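Local coordinates for molybdopterin molybdotransferase (Pyrococcus horikoshii, PDB 1UZ5), which probably catalyses insertion of molybdate into adenylyl-molybdopterin, releasing AMP and Mo-molybdopterin in a magnesium-dependent late step of molybdenum cofactor biosynthesis, at residues 231-236 / 268-273; 287-292 / 296-301; 211-216 / 223-228. All coordinates share one frame; numbering follows the deposited sequence.

Contact 1: residues 231-236 / 268-273; sequences DDKESL and IEELGE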
loop_
_atom_site.group_PDB
_atom_site.type_symbol
_atom_site.label_atom_id
_atom_site.label_comp_id
_atom_site.label_asym_id
_atom_site.label_seq_id
_atom_site.Cartn_x
_atom_site.Cartn_y
_atom_site.Cartn_z
ATOM N N ASP A 231 7.602 33.390 -13.706
ATOM C CA ASP A 231 8.954 33.338 -13.168
ATOM C C ASP A 231 9.433 34.691 -12.630
ATOM O O ASP A 231 10.412 35.250 -13.121
ATOM C CB ASP A 231 9.929 32.822 -14.231
ATOM C CG ASP A 231 11.310 32.539 -13.667
ATOM O OD1 ASP A 231 11.404 31.785 -12.677
ATOM O OD2 ASP A 231 12.303 33.065 -14.214
ATOM N N ASP A 232 8.733 35.213 -11.624
ATOM C CA ASP A 232 9.111 36.482 -11.005
ATOM C C ASP A 232 8.752 36.475 -9.516
ATOM O O ASP A 232 7.923 35.679 -9.070
ATOM C CB ASP A 232 8.446 37.665 -11.728
ATOM C CG ASP A 232 6.954 37.738 -11.494
ATOM O OD1 ASP A 232 6.542 37.951 -10.335
ATOM O OD2 ASP A 232 6.192 37.592 -12.471
ATOM N N LYS A 233 9.380 37.363 -8.751
ATOM C CA LYS A 233 9.158 37.431 -7.310
ATOM C C LYS A 233 7.709 37.482 -6.837
ATOM O O LYS A 233 7.250 36.572 -6.150
ATOM C CB LYS A 233 9.913 38.619 -6.706
ATOM C CG LYS A 233 9.807 38.681 -5.191
ATOM C CD LYS A 233 10.518 39.886 -4.605
ATOM C CE LYS A 233 10.340 39.934 -3.091
ATOM N NZ LYS A 233 10.977 41.132 -2.471
ATOM N N GLU A 234 6.992 38.544 -7.192
ATOM C CA GLU A 234 5.610 38.693 -6.752
ATOM C C GLU A 234 4.732 37.473 -7.020
ATOM O O GLU A 234 4.122 36.931 -6.099
ATOM C CB GLU A 234 4.975 39.936 -7.386
ATOM C CG GLU A 234 4.815 39.879 -8.896
ATOM C CD GLU A 234 4.088 41.093 -9.449
ATOM O OE1 GLU A 234 2.927 41.326 -9.050
ATOM O OE2 GLU A 234 4.678 41.814 -10.282
ATOM N N SER A 235 4.669 37.042 -8.275
ATOM C CA SER A 235 3.848 35.895 -8.642
ATOM C C SER A 235 4.187 34.647 -7.830
ATOM O O SER A 235 3.306 34.012 -7.256
ATOM C CB SER A 235 4.010 35.588 -10.134
ATOM O OG SER A 235 3.195 34.495 -10.524
ATOM N N LEU A 236 5.468 34.305 -7.783
ATOM C CA LEU A 236 5.909 33.125 -7.059
ATOM C C LEU A 236 5.701 33.216 -5.541
ATOM O O LEU A 236 5.227 32.262 -4.921
ATOM C CB LEU A 236 7.379 32.847 -7.376
ATOM C CG LEU A 236 7.935 31.521 -6.865
ATOM C CD1 LEU A 236 7.075 30.375 -7.369
ATOM C CD2 LEU A 236 9.364 31.359 -7.335
ATOM N N ILE A 268 12.063 31.415 -1.161
ATOM C CA ILE A 268 11.984 30.492 -0.037
ATOM C C ILE A 268 12.846 31.019 1.107
ATOM O O ILE A 268 12.469 30.934 2.278
ATOM C CB ILE A 268 12.478 29.085 -0.445
ATOM C CG1 ILE A 268 11.533 28.492 -1.496
ATOM C CG2 ILE A 268 12.566 28.181 0.775
ATOM C CD1 ILE A 268 12.012 27.181 -2.084
ATOM N N GLU A 269 14.000 31.574 0.755
ATOM C CA GLU A 269 14.930 32.119 1.736
ATOM C C GLU A 269 14.305 33.247 2.551
ATOM O O GLU A 269 14.565 33.374 3.750
ATOM C CB GLU A 269 16.192 32.635 1.035
ATOM C CG GLU A 269 17.275 33.099 1.987
ATOM C CD GLU A 269 17.828 31.967 2.829
ATOM O OE1 GLU A 269 18.483 31.069 2.260
ATOM O OE2 GLU A 269 17.600 31.972 4.057
ATOM N N GLU A 270 13.476 34.063 1.908
ATOM C CA GLU A 270 12.840 35.175 2.601
ATOM C C GLU A 270 11.548 34.807 3.322
ATOM O O GLU A 270 11.094 35.544 4.197
ATOM C CB GLU A 270 12.579 36.328 1.628
ATOM C CG GLU A 270 11.639 36.006 0.487
ATOM C CD GLU A 270 11.494 37.172 -0.475
ATOM O OE1 GLU A 270 12.511 37.570 -1.083
ATOM O OE2 GLU A 270 10.367 37.691 -0.620
ATOM N N LEU A 271 10.949 33.677 2.954
ATOM C CA LEU A 271 9.717 33.239 3.603
ATOM C C LEU A 271 10.054 32.255 4.718
ATOM O O LEU A 271 9.266 32.051 5.646
ATOM C CB LEU A 271 8.779 32.570 2.596
ATOM C CG LEU A 271 8.021 33.476 1.627
ATOM C CD1 LEU A 271 7.184 32.626 0.683
ATOM C CD2 LEU A 271 7.128 34.427 2.408
ATOM N N GLY A 272 11.233 31.652 4.622
ATOM C CA GLY A 272 11.656 30.693 5.623
ATOM C C GLY A 272 13.145 30.423 5.576
ATOM O O GLY A 272 13.951 31.342 5.690
ATOM N N GLU A 273 13.513 29.159 5.401
ATOM C CA GLU A 273 14.916 28.774 5.350
ATOM C C GLU A 273 15.194 27.746 4.261
ATOM O O GLU A 273 14.365 26.884 3.979
ATOM C CB GLU A 273 15.354 28.205 6.702
ATOM C CG GLU A 273 16.772 27.643 6.712
ATOM C CD GLU A 273 17.213 27.188 8.094
ATOM O OE1 GLU A 273 17.247 28.034 9.015
ATOM O OE2 GLU A 273 17.524 25.988 8.260
#
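Lys-233 and Glu-270 reach across the surface between two helices and carry this contact by themselves. The lysine sits in the first turn of helix 233-246, with CG anti to the backbone N (chi1 -176°) and every later torsion extended, and that full stretch takes its end over to the last turn of helix 263-271. Glu-270 points its CB toward the lysine's segment. The two side chains meet at an angle, and the nearest pair is not the charged one: CE of Lys-233 lies 3.3 Å from OE2 of Glu-270, while NZ stays 4.0 Å from the same OE2. The result is a long salt bridge with no hydrogen bond in it, the carboxylate lying against the last methylene. Asp-232, just before the lysine in sequence, is the N-cap of its helix: OD1 accepts from the backbone N of Ser-235 at 2.9 Å, met on the syn side. Elsewhere along the same helices, Leu-236 packs on Val-267 and Leu-271 on Ile-240, so the two also meet through apolar side chains. With both charged residues exposed and the ammonium set apart from the carboxylate, the attraction is probably weakened by solvent, and the bridge reads as a modest electrostatic tie.

Contact 2: residues 287-292 / 296-301; sequences TIIGVI and PVFGLP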
loop_
_atom_site.group_PDB
_atom_site.type_symbol
_atom_site.label_atom_id
_atom_site.label_comp_id
_atom_site.label_asym_id
_atom_site.label_seq_id
_atom_site.Cartn_x
_atom_site.Cartn_y
_atom_site.Cartn_z
ATOM N N THR A 287 18.321 21.617 -7.520
ATOM C CA THR A 287 17.228 21.272 -6.610
ATOM C C THR A 287 17.321 21.975 -5.256
ATOM O O THR A 287 18.386 22.048 -4.646
ATOM C CB THR A 287 17.157 19.750 -6.384
ATOM O OG1 THR A 287 16.988 19.094 -7.646
ATOM C CG2 THR A 287 15.985 19.398 -5.481
ATOM N N ILE A 288 16.187 22.489 -4.795
ATOM C CA ILE A 288 16.106 23.202 -3.527
ATOM C C ILE A 288 15.249 22.459 -2.497
ATOM O O ILE A 288 14.256 21.819 -2.846
ATOM C CB ILE A 288 15.474 24.597 -3.731
ATOM C CG1 ILE A 288 16.291 25.393 -4.749
ATOM C CG2 ILE A 288 15.398 25.336 -2.408
ATOM C CD1 ILE A 288 15.624 26.682 -5.180
ATOM N N ILE A 289 15.643 22.552 -1.231
ATOM C CA ILE A 289 14.900 21.937 -0.134
ATOM C C ILE A 289 14.917 22.929 1.018
ATOM O O ILE A 289 15.982 23.295 1.517
ATOM C CB ILE A 289 15.534 20.622 0.351
ATOM C CG1 ILE A 289 15.656 19.633 -0.804
ATOM C CG2 ILE A 289 14.670 20.010 1.450
ATOM C CD1 ILE A 289 16.334 18.340 -0.424
ATOM N N GLY A 290 13.736 23.373 1.431
ATOM C CA GLY A 290 13.654 24.321 2.522
ATOM C C GLY A 290 12.478 24.065 3.443
ATOM O O GLY A 290 11.805 23.031 3.355
ATOM N N VAL A 291 12.230 25.018 4.333
ATOM C CA VAL A 291 11.138 24.920 5.287
ATOM C C VAL A 291 10.521 26.293 5.502
ATOM O O VAL A 291 11.226 27.269 5.759
ATOM C CB VAL A 291 11.629 24.375 6.651
ATOM C CG1 VAL A 291 10.466 24.278 7.627
ATOM C CG2 VAL A 291 12.281 23.010 6.465
ATOM N N ILE A 292 9.203 26.362 5.370
ATOM C CA ILE A 292 8.460 27.597 5.571
ATOM C C ILE A 292 7.336 27.273 6.548
ATOM O O ILE A 292 6.522 26.380 6.297
ATOM C CB ILE A 292 7.845 28.115 4.258
ATOM C CG1 ILE A 292 8.953 28.420 3.242
ATOM C CG2 ILE A 292 7.016 29.362 4.534
ATOM C CD1 ILE A 292 8.439 28.902 1.895
ATOM N N PRO A 296 7.859 21.404 4.922
ATOM C CA PRO A 296 8.897 21.144 3.922
ATOM C C PRO A 296 8.502 21.732 2.567
ATOM O O PRO A 296 7.332 21.701 2.180
ATOM C CB PRO A 296 8.968 19.618 3.883
ATOM C CG PRO A 296 8.577 19.223 5.281
ATOM C CD PRO A 296 7.410 20.149 5.550
ATOM N N VAL A 297 9.480 22.285 1.860
ATOM C CA VAL A 297 9.249 22.870 0.544
ATOM C C VAL A 297 10.331 22.329 -0.379
ATOM O O VAL A 297 11.511 22.317 -0.025
ATOM C CB VAL A 297 9.344 24.407 0.578
ATOM C CG1 VAL A 297 8.979 24.988 -0.793
ATOM C CG2 VAL A 297 8.425 24.955 1.647
ATOM N N PHE A 298 9.920 21.869 -1.554
ATOM C CA PHE A 298 10.847 21.315 -2.533
ATOM C C PHE A 298 10.771 22.094 -3.844
ATOM O O PHE A 298 9.687 22.450 -4.305
ATOM C CB PHE A 298 10.509 19.844 -2.817
ATOM C CG PHE A 298 10.764 18.920 -1.658
ATOM C CD1 PHE A 298 11.978 18.247 -1.541
ATOM C CD2 PHE A 298 9.782 18.704 -0.698
ATOM C CE1 PHE A 298 12.209 17.363 -0.484
ATOM C CE2 PHE A 298 10.001 17.821 0.364
ATOM C CZ PHE A 298 11.216 17.149 0.470
ATOM N N GLY A 299 11.938 22.363 -4.423
ATOM C CA GLY A 299 12.010 23.059 -5.698
ATOM C C GLY A 299 12.674 22.062 -6.624
ATOM O O GLY A 299 13.873 21.811 -6.508
ATOM N N LEU A 300 11.902 21.469 -7.529
ATOM C CA LEU A 300 12.441 20.462 -8.439
ATOM C C LEU A 300 12.617 20.971 -9.869
ATOM O O LEU A 300 12.037 21.988 -10.250
ATOM C CB LEU A 300 11.517 19.239 -8.460
ATOM C CG LEU A 300 11.092 18.658 -7.107
ATOM C CD1 LEU A 300 10.163 17.478 -7.345
ATOM C CD2 LEU A 300 12.313 18.228 -6.313
ATOM N N PRO A 301 13.413 20.251 -10.680
ATOM C CA PRO A 301 13.679 20.602 -12.080
ATOM C C PRO A 301 12.397 20.630 -12.912
ATOM O O PRO A 301 11.427 19.934 -12.600
ATOM C CB PRO A 301 14.618 19.492 -12.547
ATOM C CG PRO A 301 15.323 19.084 -11.293
ATOM C CD PRO A 301 14.203 19.072 -10.282
#
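A beta hairpin brings strands 288-292 and 295-300 side by side in the mixed sheet of the probable molybdopterin-binding domain. Two hydrogen-bonded pairs hold the strands together. Ile-288 and Gly-299 exchange both bonds: Ile-288 N to Gly-299 O at 3.0 Å, and Gly-299 N to Ile-288 O at 2.9 Å. Gly-290 and Val-297 form the second pair and exchange both bonds in the same way, Gly-290 N to Val-297 O and Val-297 N to Gly-290 O, each at 2.9 Å. Between these pairs, Ile-289 and Phe-298 face each other as a non-hydrogen-bonded pair; their side chains run alongside, with CG1 of the isoleucine 4.0 Å from CD1 of the ring. On the opposite face, CG2 of Val-297 is crossed by Ile-292, whose CG1 comes to 3.9 Å. At the open end, Thr-287 sets CG2 anti to its amide nitrogen, which brings this methyl to 3.4 Å from Gly-299 O and 3.9 Å from CD2 of Leu-300, while OG1 is hydrogen-bonded to the carbonyl of Gly-284. A glycine here removes both the hydroxyl and the methyl, which would probably leave the Gly-284 carbonyl without its mate and open a gap beside Leu-300. Helix 263-271 packs on the face bearing Ile-288, through Ile-268 among others, and helix 304-322 on the face bearing Phe-298, through Leu-314 and Leu-318. Strand 273-277 flanks the hairpin beside 288-292, and parallel strand 249-253 lies next to 295-300.

Contact 3: residues 211-216 / 223-228; sequences ALCDAI and GIFMGV. With SO4 (sulfate ion), chain D.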
loop_
_atom_site.group_PDB
_atom_site.type_symbol
_atom_site.label_atom_id
_atom_site.label_comp_id
_atom_site.label_asym_id
_atom_site.label_seq_id
_atom_site.Cartn_x
_atom_site.Cartn_y
_atom_site.Cartn_z
ATOM N N ALA A 211 1.120 15.732 -13.256
ATOM C CA ALA A 211 1.885 14.524 -12.981
ATOM C C ALA A 211 2.173 14.371 -11.485
ATOM O O ALA A 211 1.978 13.294 -10.917
ATOM C CB ALA A 211 3.191 14.539 -13.765
ATOM N N LEU A 212 2.641 15.447 -10.855
ATOM C CA LEU A 212 2.959 15.428 -9.433
ATOM C C LEU A 212 1.718 15.171 -8.582
ATOM O O LEU A 212 1.716 14.295 -7.728
ATOM C CB LEU A 212 3.614 16.754 -9.008
ATOM C CG LEU A 212 5.070 16.958 -9.455
ATOM C CD1 LEU A 212 5.499 18.396 -9.207
ATOM C CD2 LEU A 212 5.977 15.991 -8.701
ATOM N N CYS A 213 0.665 15.936 -8.821
ATOM C CA CYS A 213 -0.560 15.771 -8.060
ATOM C C CYS A 213 -1.102 14.357 -8.114
ATOM O O CYS A 213 -1.494 13.808 -7.087
ATOM C CB CYS A 213 -1.628 16.734 -8.559
ATOM S SG CYS A 213 -1.287 18.425 -8.102
ATOM N N ASP A 214 -1.121 13.764 -9.304
ATOM C CA ASP A 214 -1.652 12.421 -9.429
ATOM C C ASP A 214 -0.727 11.333 -8.921
ATOM O O ASP A 214 -1.202 10.304 -8.446
ATOM C CB ASP A 214 -2.096 12.147 -10.866
ATOM C CG ASP A 214 -3.382 12.877 -11.217
ATOM O OD1 ASP A 214 -4.084 13.322 -10.282
ATOM O OD2 ASP A 214 -3.706 12.998 -12.414
ATOM N N ALA A 215 0.582 11.543 -9.005
ATOM C CA ALA A 215 1.506 10.540 -8.489
ATOM C C ALA A 215 1.320 10.542 -6.967
ATOM O O ALA A 215 1.300 9.495 -6.319
ATOM C CB ALA A 215 2.943 10.894 -8.850
ATOM N N ILE A 216 1.168 11.739 -6.412
ATOM C CA ILE A 216 0.967 11.912 -4.983
ATOM C C ILE A 216 -0.347 11.240 -4.573
ATOM O O ILE A 216 -0.406 10.548 -3.556
ATOM C CB ILE A 216 0.932 13.407 -4.623
ATOM C CG1 ILE A 216 2.328 14.007 -4.840
ATOM C CG2 ILE A 216 0.465 13.599 -3.184
ATOM C CD1 ILE A 216 2.404 15.496 -4.606
ATOM N N GLY A 223 -2.830 15.414 -3.644
ATOM C CA GLY A 223 -2.161 16.427 -4.437
ATOM C C GLY A 223 -3.109 17.570 -4.729
ATOM O O GLY A 223 -4.188 17.365 -5.286
ATOM N N ILE A 224 -2.720 18.775 -4.334
ATOM C CA ILE A 224 -3.548 19.949 -4.571
ATOM C C ILE A 224 -2.790 20.881 -5.519
ATOM O O ILE A 224 -1.755 21.440 -5.155
ATOM C CB ILE A 224 -3.847 20.682 -3.257
ATOM C CG1 ILE A 224 -4.525 19.714 -2.277
ATOM C CG2 ILE A 224 -4.754 21.886 -3.525
ATOM C CD1 ILE A 224 -4.688 20.267 -0.874
ATOM N N PHE A 225 -3.304 21.037 -6.734
ATOM C CA PHE A 225 -2.653 21.889 -7.725
ATOM C C PHE A 225 -2.959 23.360 -7.476
ATOM O O PHE A 225 -4.088 23.812 -7.658
ATOM C CB PHE A 225 -3.088 21.487 -9.139
ATOM C CG PHE A 225 -2.296 22.158 -10.231
ATOM C CD1 PHE A 225 -0.911 22.278 -10.132
ATOM C CD2 PHE A 225 -2.932 22.662 -11.362
ATOM C CE1 PHE A 225 -0.166 22.895 -11.143
ATOM C CE2 PHE A 225 -2.198 23.279 -12.379
ATOM C CZ PHE A 225 -0.812 23.393 -12.267
ATOM N N MET A 226 -1.939 24.098 -7.055
ATOM C CA MET A 226 -2.073 25.522 -6.767
ATOM C C MET A 226 -2.121 26.372 -8.033
ATOM O O MET A 226 -2.569 27.516 -8.006
ATOM C CB MET A 226 -0.907 25.987 -5.898
ATOM C CG MET A 226 -0.803 25.259 -4.569
ATOM S SD MET A 226 -2.364 25.331 -3.686
ATOM C CE MET A 226 -2.498 27.103 -3.384
ATOM N N GLY A 227 -1.650 25.815 -9.142
ATOM C CA GLY A 227 -1.657 26.564 -10.385
ATOM C C GLY A 227 -0.272 26.902 -10.912
ATOM O O GLY A 227 0.743 26.385 -10.440
ATOM N N VAL A 228 -0.238 27.791 -11.897
ATOM C CA VAL A 228 1.005 28.204 -12.531
ATOM C C VAL A 228 1.511 29.559 -12.044
ATOM O O VAL A 228 0.759 30.523 -11.988
ATOM C CB VAL A 228 0.811 28.279 -14.068
ATOM C CG1 VAL A 228 2.069 28.825 -14.735
ATOM C CG2 VAL A 228 0.467 26.900 -14.611
HETATM S S SO4 D . -6.297 19.168 -8.468
HETATM O O1 SO4 D . -5.349 17.900 -8.161
HETATM O O2 SO4 D . -6.030 20.099 -7.386
HETATM O O3 SO4 D . -6.017 19.655 -9.654
HETATM O O4 SO4 D . -7.623 18.639 -8.312
#
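The backbone N of Phe-225 donates to O2 of a bound sulfate at 3.0 Å, nearly straight at 165°, and Arg-210 NH2 grips the same anion. The sulfate, probably from the crystallisation liquor, rests where helix 211-216 meets strand 223-228: its O3 lies 3.5 Å from CB of Phe-225 and its O1 3.9 Å from CB of Cys-213. That cysteine is the main link between the segments. With chi1 at -72°, SG lies beside its own backbone N and reaches the strand, 3.6 Å from Phe-225 N and 3.7 Å from Phe-225 CB. The sulfur also makes an oblique sulfur-aromatic contact with the phenylalanine ring, 5.4 Å from its centroid. One face of that ring is taken by Gly-227 N, which stands over its centre. Further along the helix, Ile-216 lays CG2 3.8 Å from Gly-223 N, an amide satisfied by the OD1 of Asn-217. Gly-223 lets helix and strand close in here, for a side chain at this position would run into the carbonyl oxygen of Cys-213. The helix runs nearly antiparallel to the strand, as expected of an alpha-beta unit with a short connection. Strand 222-229 forms the outer edge of its sheet within the chain and pairs with strand 182-188; Cys-213 touches Val-185, Ile-216 meets Phe-311 of helix 304-322, and Met-226 packs against helix 233-246.

All three contacts belong to the probable molybdopterin-binding domain, and they grade from surface to core. Contact 1 lies outermost, two exposed side chains of opposite charge at helix ends; contact 2 is buried, held by backbone bonds with apolar packing on both faces; contact 3 is intermediate, apolar across its segments but with an anion at its margin. Contacts 1 and 2 touch directly: Glu-273 O probably accepts from Val-291 N at 2.9 Å, and Ile-268 packs on Val-297. Contacts 2 and 3 share one sheet without touching, whereas contact 3 leads into contact 1 along the chain, strand 222-229 being followed by helix 233-246.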